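Genome polyprotein (Rhinovirus C, PDB 6KU7) probably cleaves the viral polyprotein at specific sites, acting as a chymotrypsin-like 3C cysteine protease. Local coordinates at residues V43-E48 against D75-L80; D38-V43 against L80-Q85; R140-N145 against G177-R182; N32-H37 against R90-F95; T113-L118 against P147-Q152. All coordinates share one frame; numbering follows the deposited sequence.

Contact 1: V43-E48 against D75-L80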
# COMPACT_ATOMS: atom_id res chain seq x y z
N VAL A 43 2.06 4.11 3.82
CA VAL A 43 2.89 3.00 4.27
C VAL A 43 2.06 2.12 5.21
O VAL A 43 1.11 2.60 5.83
CB VAL A 43 4.16 3.52 5.00
CG1 VAL A 43 3.77 4.29 6.26
CG2 VAL A 43 5.16 2.42 5.32
N PRO A 44 2.40 0.83 5.29
CA PRO A 44 1.67 -0.01 6.26
C PRO A 44 1.97 0.41 7.69
O PRO A 44 3.12 0.68 8.07
CB PRO A 44 2.17 -1.43 5.96
CG PRO A 44 2.62 -1.37 4.54
CD PRO A 44 3.20 0.01 4.36
N THR A 45 0.91 0.48 8.50
CA THR A 45 1.03 0.93 9.88
C THR A 45 2.01 0.08 10.67
O THR A 45 2.75 0.59 11.51
CB THR A 45 -0.34 0.93 10.53
OG1 THR A 45 -1.21 1.81 9.79
CG2 THR A 45 -0.24 1.40 11.99
N HIS A 46 2.07 -1.24 10.39
CA HIS A 46 3.01 -2.00 11.19
C HIS A 46 4.46 -1.81 10.74
O HIS A 46 5.33 -2.44 11.34
CB HIS A 46 2.63 -3.49 11.22
CG HIS A 46 3.11 -4.29 10.05
ND1 HIS A 46 2.42 -4.34 8.85
CD2 HIS A 46 4.18 -5.11 9.90
CE1 HIS A 46 3.06 -5.13 8.01
NE2 HIS A 46 4.13 -5.62 8.62
N ALA A 47 4.79 -0.95 9.77
CA ALA A 47 6.19 -0.54 9.60
C ALA A 47 6.70 0.27 10.77
O ALA A 47 7.91 0.36 10.97
CB ALA A 47 6.37 0.30 8.32
N GLU A 48 5.80 0.89 11.54
CA GLU A 48 6.16 1.67 12.72
C GLU A 48 7.14 2.79 12.38
O GLU A 48 8.22 2.90 12.97
CB GLU A 48 6.70 0.75 13.82
CG GLU A 48 5.60 -0.07 14.49
CD GLU A 48 6.09 -0.93 15.66
OE1 GLU A 48 6.94 -0.45 16.45
OE2 GLU A 48 5.62 -2.08 15.78
N ASP A 75 -7.69 -0.21 13.43
CA ASP A 75 -6.71 0.08 12.39
C ASP A 75 -7.20 -0.35 11.01
O ASP A 75 -7.73 -1.45 10.84
CB ASP A 75 -5.40 -0.63 12.70
CG ASP A 75 -4.59 0.07 13.74
OD1 ASP A 75 -4.40 1.30 13.61
OD2 ASP A 75 -4.16 -0.59 14.71
N THR A 76 -6.99 0.51 10.02
CA THR A 76 -7.00 0.06 8.64
C THR A 76 -5.67 -0.55 8.23
O THR A 76 -5.61 -1.19 7.17
CB THR A 76 -7.32 1.19 7.67
OG1 THR A 76 -6.20 2.09 7.62
CG2 THR A 76 -8.57 1.95 8.11
N GLU A 77 -4.61 -0.36 9.02
CA GLU A 77 -3.24 -0.76 8.70
C GLU A 77 -2.63 0.14 7.62
O GLU A 77 -1.54 -0.13 7.10
CB GLU A 77 -3.19 -2.26 8.33
CG GLU A 77 -1.83 -2.94 8.20
CD GLU A 77 -0.87 -2.67 9.34
OE1 GLU A 77 -1.29 -2.51 10.51
OE2 GLU A 77 0.34 -2.65 9.05
N ILE A 78 -3.31 1.24 7.30
CA ILE A 78 -2.77 2.29 6.44
C ILE A 78 -2.34 3.47 7.30
O ILE A 78 -3.13 4.00 8.09
CB ILE A 78 -3.83 2.74 5.41
CG1 ILE A 78 -4.01 1.70 4.32
CG2 ILE A 78 -3.45 4.10 4.82
CD1 ILE A 78 -4.97 2.16 3.26
N THR A 79 -1.10 3.91 7.12
CA THR A 79 -0.60 5.14 7.71
C THR A 79 -0.19 6.10 6.60
O THR A 79 0.50 5.70 5.65
CB THR A 79 0.59 4.83 8.63
OG1 THR A 79 0.09 4.23 9.82
CG2 THR A 79 1.37 6.10 8.95
N LEU A 80 -0.64 7.36 6.71
CA LEU A 80 -0.27 8.42 5.77
C LEU A 80 0.96 9.15 6.29
O LEU A 80 1.01 9.52 7.47
CB LEU A 80 -1.39 9.44 5.57
CG LEU A 80 -2.80 8.99 5.21
CD1 LEU A 80 -3.69 10.18 4.83
CD2 LEU A 80 -2.72 8.01 4.08
O HOH W 1 -3.87 1.63 10.77
O HOH W 2 2.55 4.06 11.62

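Contact 2: D38-V43 against L80-Q85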
# COMPACT_ATOMS: atom_id res chain seq x y z
N ASP A 38 1.28 15.14 -4.13
CA ASP A 38 2.11 16.10 -3.44
C ASP A 38 3.19 15.36 -2.65
O ASP A 38 3.93 14.55 -3.20
CB ASP A 38 1.25 17.01 -2.56
CG ASP A 38 0.26 17.83 -3.37
OD1 ASP A 38 0.69 18.79 -4.04
OD2 ASP A 38 -0.94 17.51 -3.34
N ASN A 39 3.28 15.64 -1.35
CA ASN A 39 4.25 15.00 -0.46
C ASN A 39 3.60 13.94 0.44
O ASN A 39 4.17 13.57 1.46
CB ASN A 39 4.98 16.04 0.38
CG ASN A 39 4.08 16.73 1.40
OD1 ASN A 39 2.88 16.89 1.17
ND2 ASN A 39 4.65 17.13 2.52
N CYS A 40 2.40 13.48 0.09
CA CYS A 40 1.68 12.53 0.93
C CYS A 40 1.84 11.12 0.37
O CYS A 40 1.47 10.86 -0.79
CB CYS A 40 0.20 12.89 1.02
SG CYS A 40 -0.75 11.70 1.98
N ALA A 41 2.37 10.21 1.20
CA ALA A 41 2.58 8.82 0.82
C ALA A 41 1.94 7.89 1.84
O ALA A 41 1.69 8.26 2.99
CB ALA A 41 4.06 8.45 0.71
N VAL A 42 1.72 6.66 1.41
CA VAL A 42 1.08 5.66 2.24
C VAL A 42 2.11 4.59 2.58
O VAL A 42 2.96 4.24 1.76
CB VAL A 42 -0.17 5.10 1.52
CG1 VAL A 42 0.20 4.08 0.44
CG2 VAL A 42 -1.11 4.53 2.48
N VAL A 43 2.06 4.11 3.82
CA VAL A 43 2.89 3.00 4.27
C VAL A 43 2.06 2.12 5.21
O VAL A 43 1.11 2.60 5.83
CB VAL A 43 4.16 3.52 5.00
CG1 VAL A 43 3.77 4.29 6.26
CG2 VAL A 43 5.16 2.42 5.32
N LEU A 80 -0.64 7.36 6.71
CA LEU A 80 -0.27 8.42 5.77
C LEU A 80 0.96 9.15 6.29
O LEU A 80 1.01 9.52 7.47
CB LEU A 80 -1.39 9.44 5.57
CG LEU A 80 -2.80 8.99 5.21
CD1 LEU A 80 -3.69 10.18 4.83
CD2 LEU A 80 -2.72 8.01 4.08
N LEU A 81 1.94 9.36 5.42
CA LEU A 81 3.13 10.14 5.75
C LEU A 81 3.15 11.42 4.93
O LEU A 81 2.95 11.38 3.70
CB LEU A 81 4.42 9.36 5.49
CG LEU A 81 4.59 7.98 6.13
CD1 LEU A 81 5.91 7.37 5.67
CD2 LEU A 81 4.51 8.06 7.65
N TRP A 82 3.39 12.55 5.59
CA TRP A 82 3.68 13.81 4.91
C TRP A 82 5.17 14.05 5.08
O TRP A 82 5.65 14.29 6.20
CB TRP A 82 2.85 14.96 5.47
CG TRP A 82 1.41 14.64 5.45
CD1 TRP A 82 0.74 13.80 6.31
CD2 TRP A 82 0.45 15.10 4.52
NE1 TRP A 82 -0.58 13.73 5.96
CE2 TRP A 82 -0.78 14.52 4.86
CE3 TRP A 82 0.51 15.95 3.42
CZ2 TRP A 82 -1.95 14.77 4.16
CZ3 TRP A 82 -0.65 16.21 2.71
CH2 TRP A 82 -1.86 15.62 3.07
N LEU A 83 5.88 13.97 3.97
CA LEU A 83 7.33 13.93 3.94
C LEU A 83 7.89 15.31 3.66
O LEU A 83 7.30 16.10 2.92
CB LEU A 83 7.80 12.94 2.88
CG LEU A 83 7.20 11.53 3.02
CD1 LEU A 83 7.45 10.65 1.78
CD2 LEU A 83 7.77 10.87 4.27
N ASP A 84 9.05 15.61 4.26
CA ASP A 84 9.73 16.87 3.98
C ASP A 84 10.61 16.67 2.75
O ASP A 84 11.80 16.35 2.84
CB ASP A 84 10.51 17.34 5.20
CG ASP A 84 11.06 18.75 5.03
OD1 ASP A 84 12.04 19.09 5.71
OD2 ASP A 84 10.51 19.49 4.19
N GLN A 85 10.00 16.85 1.59
CA GLN A 85 10.65 16.63 0.31
C GLN A 85 10.16 17.69 -0.67
O GLN A 85 9.07 18.23 -0.53
CB GLN A 85 10.36 15.22 -0.24
CG GLN A 85 8.94 15.09 -0.78
CD GLN A 85 8.54 13.66 -1.10
OE1 GLN A 85 9.16 12.70 -0.64
NE2 GLN A 85 7.49 13.53 -1.89

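Contact 3: R140-N145 against G177-R182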
# COMPACT_ATOMS: atom_id res chain seq x y z
N ARG A 140 -11.65 -3.04 6.86
CA ARG A 140 -11.72 -2.69 5.43
C ARG A 140 -10.68 -3.43 4.60
O ARG A 140 -10.06 -2.87 3.70
CB ARG A 140 -11.59 -1.18 5.22
CG ARG A 140 -11.94 -0.37 6.42
CD ARG A 140 -13.17 0.48 6.23
NE ARG A 140 -12.73 1.85 6.04
CZ ARG A 140 -13.16 2.90 6.73
NH1 ARG A 140 -12.66 4.10 6.48
NH2 ARG A 140 -14.07 2.76 7.68
N LEU A 141 -10.51 -4.72 4.88
CA LEU A 141 -9.57 -5.52 4.11
C LEU A 141 -10.21 -6.02 2.83
O LEU A 141 -11.39 -6.38 2.81
CB LEU A 141 -9.09 -6.70 4.95
CG LEU A 141 -8.15 -6.27 6.08
CD1 LEU A 141 -7.71 -7.47 6.93
CD2 LEU A 141 -6.97 -5.56 5.48
N LEU A 142 -9.44 -6.04 1.75
CA LEU A 142 -9.78 -6.82 0.56
C LEU A 142 -8.89 -8.06 0.55
O LEU A 142 -7.79 -8.05 1.10
CB LEU A 142 -9.58 -6.03 -0.73
CG LEU A 142 -10.03 -4.58 -0.82
CD1 LEU A 142 -9.66 -4.06 -2.22
CD2 LEU A 142 -11.52 -4.42 -0.50
N LYS A 143 -9.38 -9.13 -0.06
CA LYS A 143 -8.75 -10.44 0.04
C LYS A 143 -8.59 -11.04 -1.34
O LYS A 143 -9.48 -10.90 -2.20
CB LYS A 143 -9.56 -11.41 0.91
CG LYS A 143 -9.05 -12.87 0.81
CD LYS A 143 -10.14 -13.91 1.06
CE LYS A 143 -11.13 -14.02 -0.08
NZ LYS A 143 -11.05 -15.33 -0.80
N TYR A 144 -7.46 -11.70 -1.56
CA TYR A 144 -7.19 -12.33 -2.84
C TYR A 144 -6.62 -13.71 -2.60
O TYR A 144 -5.94 -13.94 -1.60
CB TYR A 144 -6.23 -11.48 -3.70
CG TYR A 144 -5.17 -10.71 -2.92
CD1 TYR A 144 -3.96 -11.28 -2.59
CD2 TYR A 144 -5.41 -9.39 -2.54
CE1 TYR A 144 -2.98 -10.54 -1.89
CE2 TYR A 144 -4.47 -8.66 -1.84
CZ TYR A 144 -3.26 -9.24 -1.52
OH TYR A 144 -2.32 -8.51 -0.82
N ASN A 145 -6.88 -14.61 -3.55
CA ASN A 145 -6.41 -15.99 -3.44
C ASN A 145 -5.06 -16.09 -4.13
O ASN A 145 -4.95 -16.54 -5.27
CB ASN A 145 -7.44 -16.94 -4.04
CG ASN A 145 -8.70 -17.00 -3.22
OD1 ASN A 145 -8.66 -16.96 -1.98
ND2 ASN A 145 -9.84 -17.08 -3.90
N GLY A 177 -5.39 -6.98 1.55
CA GLY A 177 -5.04 -5.63 1.14
C GLY A 177 -5.86 -4.61 1.90
O GLY A 177 -7.08 -4.76 2.03
N ALA A 178 -5.21 -3.58 2.43
CA ALA A 178 -5.95 -2.48 3.04
C ALA A 178 -6.54 -1.62 1.94
O ALA A 178 -5.82 -1.15 1.07
CB ALA A 178 -5.03 -1.65 3.94
N ALA A 179 -7.86 -1.41 1.98
CA ALA A 179 -8.56 -0.72 0.91
C ALA A 179 -8.11 0.74 0.80
O ALA A 179 -8.08 1.47 1.80
CB ALA A 179 -10.07 -0.78 1.13
N LEU A 180 -7.76 1.16 -0.41
CA LEU A 180 -7.49 2.56 -0.70
C LEU A 180 -8.80 3.23 -1.09
O LEU A 180 -9.45 2.83 -2.06
CB LEU A 180 -6.44 2.72 -1.81
CG LEU A 180 -5.03 2.25 -1.46
CD1 LEU A 180 -4.10 2.30 -2.68
CD2 LEU A 180 -4.44 3.06 -0.31
N LEU A 181 -9.20 4.23 -0.31
CA LEU A 181 -10.45 4.94 -0.51
C LEU A 181 -10.15 6.42 -0.69
O LEU A 181 -9.35 6.99 0.06
CB LEU A 181 -11.39 4.71 0.67
CG LEU A 181 -11.71 3.25 0.95
CD1 LEU A 181 -12.48 3.12 2.26
CD2 LEU A 181 -12.47 2.62 -0.22
N ARG A 182 -10.78 7.03 -1.70
CA ARG A 182 -10.38 8.38 -2.08
C ARG A 182 -10.61 9.38 -0.95
O ARG A 182 -9.90 10.38 -0.86
CB ARG A 182 -11.11 8.83 -3.35
CG ARG A 182 -10.34 9.96 -4.07
CD ARG A 182 -10.87 10.27 -5.45
NE ARG A 182 -11.09 9.05 -6.22
CZ ARG A 182 -11.85 8.99 -7.31
NH1 ARG A 182 -12.47 10.08 -7.73
NH2 ARG A 182 -12.01 7.84 -7.94

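Contact 4: N32-H37 against R90-F95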
# COMPACT_ATOMS: atom_id res chain seq x y z
N ASN A 32 7.32 -1.42 0.84
CA ASN A 32 7.05 -0.52 -0.27
C ASN A 32 6.24 0.67 0.24
O ASN A 32 5.31 0.51 1.04
CB ASN A 32 6.30 -1.25 -1.39
CG ASN A 32 5.98 -0.35 -2.56
OD1 ASN A 32 6.88 0.12 -3.27
ND2 ASN A 32 4.70 -0.12 -2.79
N MET A 33 6.61 1.86 -0.23
CA MET A 33 5.91 3.09 0.09
C MET A 33 5.29 3.64 -1.18
O MET A 33 5.99 3.80 -2.19
CB MET A 33 6.87 4.13 0.70
CG MET A 33 6.20 5.42 1.18
SD MET A 33 7.39 6.73 1.47
CE MET A 33 7.59 7.37 -0.20
N LEU A 34 4.00 3.95 -1.16
CA LEU A 34 3.31 4.45 -2.36
C LEU A 34 3.00 5.94 -2.19
O LEU A 34 2.16 6.32 -1.36
CB LEU A 34 2.03 3.65 -2.62
CG LEU A 34 1.04 4.18 -3.67
CD1 LEU A 34 1.58 3.99 -5.07
CD2 LEU A 34 -0.34 3.52 -3.55
N GLY A 35 3.65 6.78 -3.00
CA GLY A 35 3.25 8.18 -3.06
C GLY A 35 1.88 8.35 -3.70
O GLY A 35 1.55 7.71 -4.70
N ILE A 36 1.06 9.23 -3.12
CA ILE A 36 -0.31 9.44 -3.57
C ILE A 36 -0.48 10.79 -4.28
O ILE A 36 -1.05 10.86 -5.37
CB ILE A 36 -1.31 9.29 -2.41
CG1 ILE A 36 -1.28 7.86 -1.91
CG2 ILE A 36 -2.73 9.59 -2.88
CD1 ILE A 36 -1.10 7.81 -0.47
N HIS A 37 -0.08 11.86 -3.62
CA HIS A 37 -0.17 13.19 -4.22
C HIS A 37 0.73 14.14 -3.46
O HIS A 37 0.91 13.97 -2.25
CB HIS A 37 -1.61 13.70 -4.22
CG HIS A 37 -2.12 14.02 -2.85
ND1 HIS A 37 -2.01 15.28 -2.29
CD2 HIS A 37 -2.74 13.25 -1.93
CE1 HIS A 37 -2.54 15.27 -1.08
NE2 HIS A 37 -3.00 14.05 -0.84
N ARG A 90 3.30 12.26 -8.50
CA ARG A 90 2.22 12.30 -9.48
C ARG A 90 0.91 11.93 -8.81
O ARG A 90 0.84 10.95 -8.05
CB ARG A 90 2.52 11.35 -10.63
CG ARG A 90 1.28 10.83 -11.33
CD ARG A 90 1.68 9.78 -12.37
NE ARG A 90 0.56 9.05 -12.92
CZ ARG A 90 0.63 7.77 -13.28
NH1 ARG A 90 1.76 7.08 -13.13
NH2 ARG A 90 -0.44 7.15 -13.81
N ASP A 91 -0.12 12.74 -9.06
CA ASP A 91 -1.38 12.63 -8.33
C ASP A 91 -2.18 11.45 -8.86
O ASP A 91 -2.70 11.49 -9.98
CB ASP A 91 -2.17 13.93 -8.47
CG ASP A 91 -3.41 13.96 -7.60
OD1 ASP A 91 -3.73 12.95 -6.93
OD2 ASP A 91 -4.09 15.01 -7.59
N ILE A 92 -2.29 10.39 -8.06
CA ILE A 92 -2.97 9.18 -8.52
C ILE A 92 -4.34 9.02 -7.90
O ILE A 92 -4.97 7.96 -8.03
CB ILE A 92 -2.10 7.93 -8.27
CG1 ILE A 92 -1.76 7.80 -6.79
CG2 ILE A 92 -0.82 7.96 -9.12
CD1 ILE A 92 -1.36 6.39 -6.37
N ARG A 93 -4.84 10.06 -7.21
CA ARG A 93 -6.13 9.97 -6.52
C ARG A 93 -7.27 9.63 -7.48
O ARG A 93 -8.20 8.91 -7.10
CB ARG A 93 -6.43 11.27 -5.78
CG ARG A 93 -5.69 11.35 -4.46
CD ARG A 93 -5.89 12.67 -3.76
NE ARG A 93 -5.27 13.77 -4.50
CZ ARG A 93 -5.20 15.01 -4.03
NH1 ARG A 93 -5.68 15.27 -2.82
NH2 ARG A 93 -4.62 15.97 -4.75
N ARG A 94 -7.18 10.09 -8.72
CA ARG A 94 -8.23 9.79 -9.69
C ARG A 94 -8.39 8.30 -9.95
O ARG A 94 -9.45 7.87 -10.42
CB ARG A 94 -7.95 10.55 -10.99
CG ARG A 94 -6.86 9.90 -11.85
CD ARG A 94 -6.30 10.82 -12.94
NE ARG A 94 -5.73 12.06 -12.40
CZ ARG A 94 -4.56 12.58 -12.77
NH1 ARG A 94 -3.80 11.97 -13.67
NH2 ARG A 94 -4.13 13.72 -12.23
N PHE A 95 -7.36 7.48 -9.67
CA PHE A 95 -7.44 6.03 -9.88
C PHE A 95 -7.83 5.27 -8.63
O PHE A 95 -7.93 4.03 -8.68
CB PHE A 95 -6.10 5.48 -10.38
CG PHE A 95 -5.52 6.24 -11.55
CD1 PHE A 95 -6.19 6.33 -12.75
CD2 PHE A 95 -4.27 6.85 -11.43
CE1 PHE A 95 -5.64 7.02 -13.82
CE2 PHE A 95 -3.71 7.54 -12.48
CZ PHE A 95 -4.39 7.62 -13.69

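Contact 5: T113-L118 against P147-Q152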
# COMPACT_ATOMS: atom_id res chain seq x y z
N THR A 113 13.92 -5.32 -1.81
CA THR A 113 15.15 -6.08 -2.05
C THR A 113 14.86 -7.57 -2.28
O THR A 113 15.43 -8.18 -3.19
CB THR A 113 16.15 -5.86 -0.90
OG1 THR A 113 16.38 -4.46 -0.70
CG2 THR A 113 17.47 -6.49 -1.24
N LYS A 114 13.94 -8.16 -1.50
CA LYS A 114 13.47 -9.52 -1.73
C LYS A 114 12.68 -9.66 -3.04
O LYS A 114 12.68 -10.74 -3.63
CB LYS A 114 12.57 -10.00 -0.56
CG LYS A 114 13.01 -9.65 0.88
CD LYS A 114 14.24 -10.36 1.40
CE LYS A 114 14.77 -9.68 2.69
NZ LYS A 114 15.83 -8.65 2.34
N PHE A 115 12.01 -8.61 -3.50
CA PHE A 115 11.08 -8.69 -4.63
C PHE A 115 11.25 -7.48 -5.53
O PHE A 115 10.42 -6.55 -5.54
CB PHE A 115 9.63 -8.80 -4.14
CG PHE A 115 9.40 -9.95 -3.19
CD1 PHE A 115 9.31 -9.73 -1.83
CD2 PHE A 115 9.27 -11.24 -3.67
CE1 PHE A 115 9.09 -10.78 -0.97
CE2 PHE A 115 9.06 -12.29 -2.81
CZ PHE A 115 8.97 -12.06 -1.45
N PRO A 116 12.33 -7.43 -6.32
CA PRO A 116 12.60 -6.27 -7.17
C PRO A 116 11.66 -6.23 -8.37
O PRO A 116 11.50 -7.24 -9.07
CB PRO A 116 14.05 -6.48 -7.61
CG PRO A 116 14.20 -7.98 -7.61
CD PRO A 116 13.34 -8.49 -6.48
N MET A 117 11.02 -5.08 -8.59
CA MET A 117 10.10 -4.88 -9.70
C MET A 117 9.17 -6.08 -9.89
O MET A 117 8.98 -6.60 -10.99
CB MET A 117 10.86 -4.55 -10.99
CG MET A 117 11.76 -3.33 -10.84
SD MET A 117 10.90 -1.82 -10.31
CE MET A 117 9.56 -1.70 -11.50
N LEU A 118 8.60 -6.54 -8.78
CA LEU A 118 7.67 -7.65 -8.82
C LEU A 118 6.34 -7.17 -9.41
O LEU A 118 5.87 -6.08 -9.09
CB LEU A 118 7.50 -8.20 -7.40
CG LEU A 118 6.77 -9.50 -7.09
CD1 LEU A 118 5.30 -9.25 -6.86
CD2 LEU A 118 7.03 -10.52 -8.20
N PRO A 147 -0.77 -16.85 -2.80
CA PRO A 147 0.12 -17.13 -1.67
C PRO A 147 1.22 -16.08 -1.52
O PRO A 147 2.39 -16.29 -1.82
CB PRO A 147 0.69 -18.51 -2.03
CG PRO A 147 0.78 -18.48 -3.51
CD PRO A 147 -0.42 -17.65 -3.99
N THR A 148 0.84 -14.90 -1.04
CA THR A 148 1.79 -13.82 -0.83
C THR A 148 2.83 -14.21 0.22
O THR A 148 2.68 -15.20 0.93
CB THR A 148 1.05 -12.56 -0.40
OG1 THR A 148 0.22 -12.87 0.73
CG2 THR A 148 0.17 -12.03 -1.54
N LYS A 149 3.87 -13.40 0.31
CA LYS A 149 5.03 -13.59 1.20
C LYS A 149 5.25 -12.33 1.97
O LYS A 149 4.83 -11.23 1.56
CB LYS A 149 6.27 -13.95 0.37
CG LYS A 149 6.08 -15.20 -0.45
CD LYS A 149 7.38 -15.69 -1.00
CE LYS A 149 7.39 -17.19 -1.09
NZ LYS A 149 7.09 -17.61 -2.48
N PRO A 150 5.93 -12.39 3.15
CA PRO A 150 5.88 -11.25 4.08
C PRO A 150 6.58 -9.99 3.59
O PRO A 150 6.09 -8.88 3.85
CB PRO A 150 6.52 -11.81 5.36
CG PRO A 150 7.36 -12.96 4.89
CD PRO A 150 6.56 -13.58 3.77
N GLY A 151 7.72 -10.10 2.92
CA GLY A 151 8.39 -8.89 2.50
C GLY A 151 7.67 -8.14 1.39
O GLY A 151 8.18 -7.18 0.82
N GLN A 152 6.46 -8.58 1.07
CA GLN A 152 5.65 -7.92 0.05
C GLN A 152 4.74 -6.83 0.62
O GLN A 152 4.03 -6.19 -0.15
CB GLN A 152 4.83 -8.96 -0.70
CG GLN A 152 5.67 -9.87 -1.57
CD GLN A 152 4.87 -11.04 -2.15
OE1 GLN A 152 3.76 -11.31 -1.72
NE2 GLN A 152 5.46 -11.73 -3.12

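Contact 1: V43-E48 against D75-L80
The imidazole of His46 meets the carboxylate of Glu77 at the ring's edge. Glu77 OE2 lies in the ring plane and accepts from His46 ND1 at 2.7 Å. The two flat groups are turned 39° apart, and the ring nitrogen approaches from above the carboxylate plane. His46 N donates to the same Glu77 OE2 at 2.6 Å, from the syn side and across the other face of that plane. One oxygen thus takes two N-H groups of a single residue. The histidine CG lies between its own N and carbonyl carbon (chi1 83°), which turns ND1 to the oxygen that its backbone already holds. Phe31 meets the ring edge-to-face, and Cys153 touches it. The set is consistent with the His-Glu-Cys triad of picornaviral 3C proteases.

Beside it, Thr45 N donates to Glu77 O at 2.9 Å. The Thr45 and Thr79 side chains cross at about a right angle, their OG1 atoms 2.7 Å apart and hydrogen-bonded. A water accepts from Thr45 OG1 and Glu77 N and donates to Asp75 OD1. Val43 and Thr79 form a hydrogen-bonded antiparallel pair.

Strand 40-44 pairs with strand 78-83. The chain turns a corner at Glu77. After the corner Ile78 bonds to Leu68 of strand 58-69; before it Asp75 bonds to Cys139 of strand 136-139.

Contact 2: D38-V43 against L80-Q85
Cys40 sits on one face of the Trp82 indole. Its CB is 3.8 Å from the centroid of the six-membered ring, a CH-pi contact. Its SG lies over the same ring, 4.1 Å from that centroid, only 16° off the normal. The sulfur is anti to the backbone N (chi1 177°), which puts it over the CE2-CZ2 side, 4.0 Å from Trp82 CZ2. At the edge of the indole, near its plane, Asn39 OD1 is 3.4 Å from Trp82 CE3. The amide is turned 67° from the ring.

Outside this shell the backbones fix the pairing. Leu81 N donates to Ala41 O at 2.7 Å, and Ala41 N to Leu81 O. Leu83 N donates to Asn39 O at 3.1 Å. Val43 CG1 packs on Leu81 CG at 3.8 Å, on the face that Ala41 shares. Further out, Val42 bonds to Leu34 of strand 29-37, and Trp82 rests on Lys64.

The chemistry is divided. Backbone bonds hold the middle, and the CH-pi and sulfur-aromatic contacts lie at the Cys40-Trp82 end. There Asn39 ND2 to Leu83 O, 2.9 Å, adds a side-chain rung beside the backbone one.

Contact 3: R140-N145 against G177-R182
Leu142 and Gly177 form the tight part of this contact. They are a hydrogen-bonded antiparallel pair. Leu142 N donates to Gly177 O and Gly177 N to Leu142 O, both at 2.7 Å and both nearly straight. Methyl CD2 of Leu141 lies 3.5 Å from Gly177 O. From the other end of the strand the Tyr144 ring comes obliquely to the glycine backbone, with CE2 3.9 Å from Gly177 N. Its CG lies close to both backbone neighbours (chi1 34°), which carries the ring back toward the partner strand. Leu142 CD2 meets Ala179 CB at 4.2 Å.

The pairing is looser towards Arg140. Ala179 N still donates to Arg140 O, but at 3.2 Å. Strand 175-179 ends here. The arginine chain then makes a loose contact with a leucine methyl, Arg140 NE to Leu181 CD1 at 4.0 Å, the two side chains crossing at about a right angle. Arg140 is partly exposed. Its NH1 is hydrogen-bonded to Tyr184 OH, so its polar end is held from elsewhere.

On its other side strand 141-144 bonds to strand 118-133, Leu141 with Tyr128 and Gly129 and Lys143 with Ile126. It thus lies between strands 118-133 and 175-179, an antiparallel arrangement of the second beta-barrel of the chymotrypsin-like fold.

Contact 4: N32-H37 against R90-F95
Ile36 and His37 form a classic beta bulge facing Cys40, and the loop 90-95 lies across it with Ile92 and Arg93. The directions of the two touching parts are 88° apart.

The backbone link is a hydrogen bond from Ile92 N to Ile36 O, 3.0 Å long.

The apolar contacts lie beside it. Leu34 CD1 and Ile92 CD1 meet tip to tip at 4.0 Å. Ile36 CG2 touches Arg93 CG at 3.8 Å, where the side chains cross at about a right angle.

A salt bridge lies within the loop. Arg93 grips Asp91 side-on, with NE to OD1 and NH2 to OD2, each at 3.0 Å. Asp91 OD1 also accepts from Arg93 N, an Asx turn. Arg93 N and NE reach that oxygen from opposite faces of its plane. The side-on grip fixes the rotation of the guanidinium, so that it can lie parallel to the His37 ring.

The last kind is stacking. The bend at chi3 (-67°) lays the guanidinium on the His37 ring, planes 2° apart and centres 3.6 Å apart. Arg93 NH1, hydrogen-bonded to Phe185 O, lies over the centre of that ring.

Contact 5: T113-L118 against P147-Q152
Gln152 OE1 accepts from Lys149 N at 2.9 Å. These two residues are also among those that touch Phe115. The donor stands above the carbonyl plane of the amide, 68° out of it, so the bond does not follow a lone pair. It ties the amide to its own loop.

The Phe115 and Gln152 side chains cross at about a right angle. Gln152 CG lies over one face of the Phe115 ring, 3.8 Å from the ring centroid, a CH-pi contact offset toward the rim. The glutamine is extended beyond CG (chi2 171°) and runs on along the ring, bringing NE2 within 3.7 Å of Phe115 CE2. The amide is turned 57° from the ring, so the two are not stacked. At the ring's far end Phe115 CZ meets Lys149 CB at 3.8 Å. The backbone of Gly151 comes close as well, its C atom 3.8 Å from Phe115 CE1. Van der Waals contact carries the meeting of the two loops. Leu118 is at the margin.

Phe115 and Leu118 also pack on Thr110, and Gln152 on Leu108 and His167. The residue after Gln152 is a cysteine, and Gly-Gln-Cys-Gly fits the nucleophile loop of picornaviral 3C proteases. Phe115 thus covers the side chain of the residue just before the probable nucleophile, in the chymotrypsin-like fold.

Overall arrangement
Contacts 1 to 4 are buried, and contact 5 is a surface contact. Contacts 1 and 2 hold the same two strands, 40-44 and 78-83, and share Val43 and Leu80. Contact 4 adds strand 29-37, the next neighbour in that barrel, where Ile36 and Val42 pack together. Contact 3 belongs to the other sheet but touches contact 1 where Ile78 packs on Ala178. The chemistry follows position. Contacts 1 to 3 all have backbone ladders. Polar side chains set contact 1 apart, with a buried carboxylate that holds a partly exposed histidine. Contact 4 has an arginine-histidine stack with a salt bridge, and contact 5 an aromatic ring of one loop laid on the other.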